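Local coordinates for aspartate semialdehyde dehydrogenase (PDB 4WOJ), which probably catalyses the NADPH-dependent reductive dephosphorylation of aspartyl-4-phosphate to aspartate semialdehyde in lysine, methionine and threonine biosynthesis, working as a homodimer, at residues Q183-L188 with T223-L228. Residues are numbered along the deposited sequence; the frame is centred on the assembly and turned at random.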
loop_
_atom_site.group_PDB
_atom_site.type_symbol
_atom_site.label_atom_id
_atom_site.label_comp_id
_atom_site.label_asym_id
_atom_site.label_seq_id
_atom_site.Cartn_x
_atom_site.Cartn_y
_atom_site.Cartn_z
ATOM N N GLN B 183 -16.596 -11.126 -3.096
ATOM C CA GLN B 183 -17.019 -12.081 -4.108
ATOM C C GLN B 183 -15.930 -12.408 -5.139
ATOM O O GLN B 183 -15.689 -13.574 -5.468
ATOM C CB GLN B 183 -18.275 -11.557 -4.771
ATOM C CG GLN B 183 -18.567 -12.178 -6.102
ATOM C CD GLN B 183 -20.038 -12.238 -6.308
ATOM O OE1 GLN B 183 -20.695 -11.204 -6.380
ATOM N NE2 GLN B 183 -20.585 -13.466 -6.355
ATOM N N GLN B 184 -15.279 -11.387 -5.667
ATOM C CA GLN B 184 -14.102 -11.621 -6.520
ATOM C C GLN B 184 -13.207 -12.664 -5.864
ATOM O O GLN B 184 -12.851 -13.649 -6.463
ATOM C CB GLN B 184 -13.305 -10.341 -6.732
ATOM C CG GLN B 184 -14.021 -9.298 -7.560
ATOM C CD GLN B 184 -13.388 -7.916 -7.420
ATOM O OE1 GLN B 184 -12.346 -7.771 -6.758
ATOM N NE2 GLN B 184 -14.027 -6.879 -8.034
ATOM N N THR B 185 -12.879 -12.431 -4.606
ATOM C CA THR B 185 -11.955 -13.285 -3.852
ATOM C C THR B 185 -12.488 -14.714 -3.672
ATOM O O THR B 185 -11.738 -15.690 -3.656
ATOM C CB THR B 185 -11.714 -12.666 -2.465
ATOM O OG1 THR B 185 -11.554 -11.259 -2.618
ATOM C CG2 THR B 185 -10.503 -13.239 -1.804
ATOM N N SER B 186 -13.796 -14.807 -3.521
ATOM C CA SER B 186 -14.465 -16.094 -3.362
ATOM C C SER B 186 -14.335 -16.915 -4.616
ATOM O O SER B 186 -13.871 -18.055 -4.574
ATOM C CB SER B 186 -15.937 -15.903 -3.026
ATOM O OG SER B 186 -16.645 -17.124 -3.228
ATOM N N LEU B 187 -14.721 -16.314 -5.732
ATOM C CA LEU B 187 -14.665 -16.986 -7.038
ATOM C C LEU B 187 -13.261 -17.423 -7.453
ATOM O O LEU B 187 -13.055 -18.578 -7.850
ATOM C CB LEU B 187 -15.238 -16.081 -8.115
ATOM C CG LEU B 187 -16.719 -15.709 -7.931
ATOM C CD1 LEU B 187 -17.110 -14.595 -8.893
ATOM C CD2 LEU B 187 -17.609 -16.938 -8.127
ATOM N N LEU B 188 -12.303 -16.506 -7.332
ATOM C CA LEU B 188 -10.912 -16.828 -7.592
ATOM C C LEU B 188 -10.425 -17.946 -6.709
ATOM O O LEU B 188 -9.609 -18.757 -7.134
ATOM C CB LEU B 188 -10.005 -15.634 -7.338
ATOM C CG LEU B 188 -10.325 -14.386 -8.101
ATOM C CD1 LEU B 188 -9.397 -13.286 -7.624
ATOM C CD2 LEU B 188 -10.136 -14.638 -9.565
ATOM N N THR B 223 -10.654 -5.842 -11.096
ATOM C CA THR B 223 -10.584 -6.701 -9.948
ATOM C C THR B 223 -9.608 -6.133 -8.894
ATOM O O THR B 223 -8.453 -5.849 -9.197
ATOM C CB THR B 223 -10.151 -8.110 -10.363
ATOM O OG1 THR B 223 -11.130 -8.665 -11.254
ATOM C CG2 THR B 223 -10.027 -8.976 -9.148
ATOM N N LEU B 224 -10.083 -5.985 -7.657
ATOM C CA LEU B 224 -9.254 -5.508 -6.539
ATOM C C LEU B 224 -8.535 -6.656 -5.824
ATOM O O LEU B 224 -7.444 -6.479 -5.278
ATOM C CB LEU B 224 -10.123 -4.704 -5.559
ATOM C CG LEU B 224 -9.501 -4.129 -4.284
ATOM C CD1 LEU B 224 -8.270 -3.308 -4.611
ATOM C CD2 LEU B 224 -10.506 -3.289 -3.504
ATOM N N ALA B 225 -9.117 -7.846 -5.852
ATOM C CA ALA B 225 -8.487 -8.997 -5.176
ATOM C C ALA B 225 -7.130 -9.338 -5.811
ATOM O O ALA B 225 -7.013 -9.376 -7.032
ATOM C CB ALA B 225 -9.398 -10.227 -5.205
ATOM N N TYR B 226 -6.141 -9.617 -4.962
ATOM C CA TYR B 226 -4.743 -9.801 -5.376
ATOM C C TYR B 226 -4.289 -8.653 -6.254
ATOM O O TYR B 226 -3.509 -8.829 -7.195
ATOM C CB TYR B 226 -4.537 -11.126 -6.101
ATOM C CG TYR B 226 -4.943 -12.338 -5.271
ATOM C CD1 TYR B 226 -4.225 -12.715 -4.140
ATOM C CD2 TYR B 226 -6.043 -13.104 -5.632
ATOM C CE1 TYR B 226 -4.612 -13.812 -3.382
ATOM C CE2 TYR B 226 -6.420 -14.207 -4.899
ATOM C CZ TYR B 226 -5.714 -14.559 -3.773
ATOM O OH TYR B 226 -6.121 -15.673 -3.063
ATOM N N ASN B 227 -4.774 -7.462 -5.941
ATOM C CA ASN B 227 -4.454 -6.343 -6.753
ATOM C C ASN B 227 -4.390 -5.066 -5.947
ATOM O O ASN B 227 -4.542 -5.069 -4.754
ATOM C CB ASN B 227 -5.497 -6.258 -7.863
ATOM C CG ASN B 227 -4.971 -5.563 -9.086
ATOM O OD1 ASN B 227 -3.767 -5.376 -9.221
ATOM N ND2 ASN B 227 -5.867 -5.145 -9.972
ATOM N N LEU B 228 -4.106 -3.978 -6.617
ATOM C CA LEU B 228 -4.245 -2.645 -6.005
ATOM C C LEU B 228 -4.558 -1.604 -7.093
ATOM O O LEU B 228 -4.241 -1.810 -8.240
ATOM C CB LEU B 228 -3.030 -2.278 -5.144
ATOM C CG LEU B 228 -1.676 -2.248 -5.798
ATOM C CD1 LEU B 228 -1.486 -1.002 -6.673
ATOM C CD2 LEU B 228 -0.619 -2.271 -4.710
#
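With chi1 at -68°, Gln184 sets its CG beside its own backbone N, and the rest of the chain, extended beyond CG, carries the amide from helix 175-191 to the start of a type II beta turn, Leu224 to Asn227. Helix and turn both belong to the dimerisation domain of the semialdehyde dehydrogenase family. Gln184 OE1 accepts a hydrogen bond from Leu224 N at 3.0 Å, with the donor tilted 34° from the carbonyl plane. The same oxygen takes a weak second bond from Ala225 N at 3.4 Å, so one side-chain carbonyl serves two successive amides of the turn. NE2 is held as well, by Pro216 O and Thr220 OG1, and this grip on both ends of the amide fixes its rotation. The methyl of Thr223 rests against the amide, CG2 lying 3.5 Å from Gln184 OE1.

Ala225 sits at the middle of the contact. Its CB points to the helix and lies 3.5 Å from Thr185 OG1, a hydroxyl already bonded to Leu181 O one turn back. Leu188 CD1 packs against the same methyl, 3.9 Å from Ala225 CB. Leu208 of helix 198-209 also touches Leu188, while Thr185 meets Thr185 of the second subunit, and that same neighbouring threonine packs on Tyr226; the turn thus touches both its own helix and the dimer partner. Within the turn segment, Asn227 ND2 donates a hydrogen bond back to Thr223 O at 2.8 Å, and Asn227 OD1 accepts one from Gln321 N of the second subunit. Leu188 and Tyr226 pass one another running opposite ways, and Leu188 CD1 comes in at the ring's rim, close to the ring plane, 3.9 Å from Tyr226 CD2.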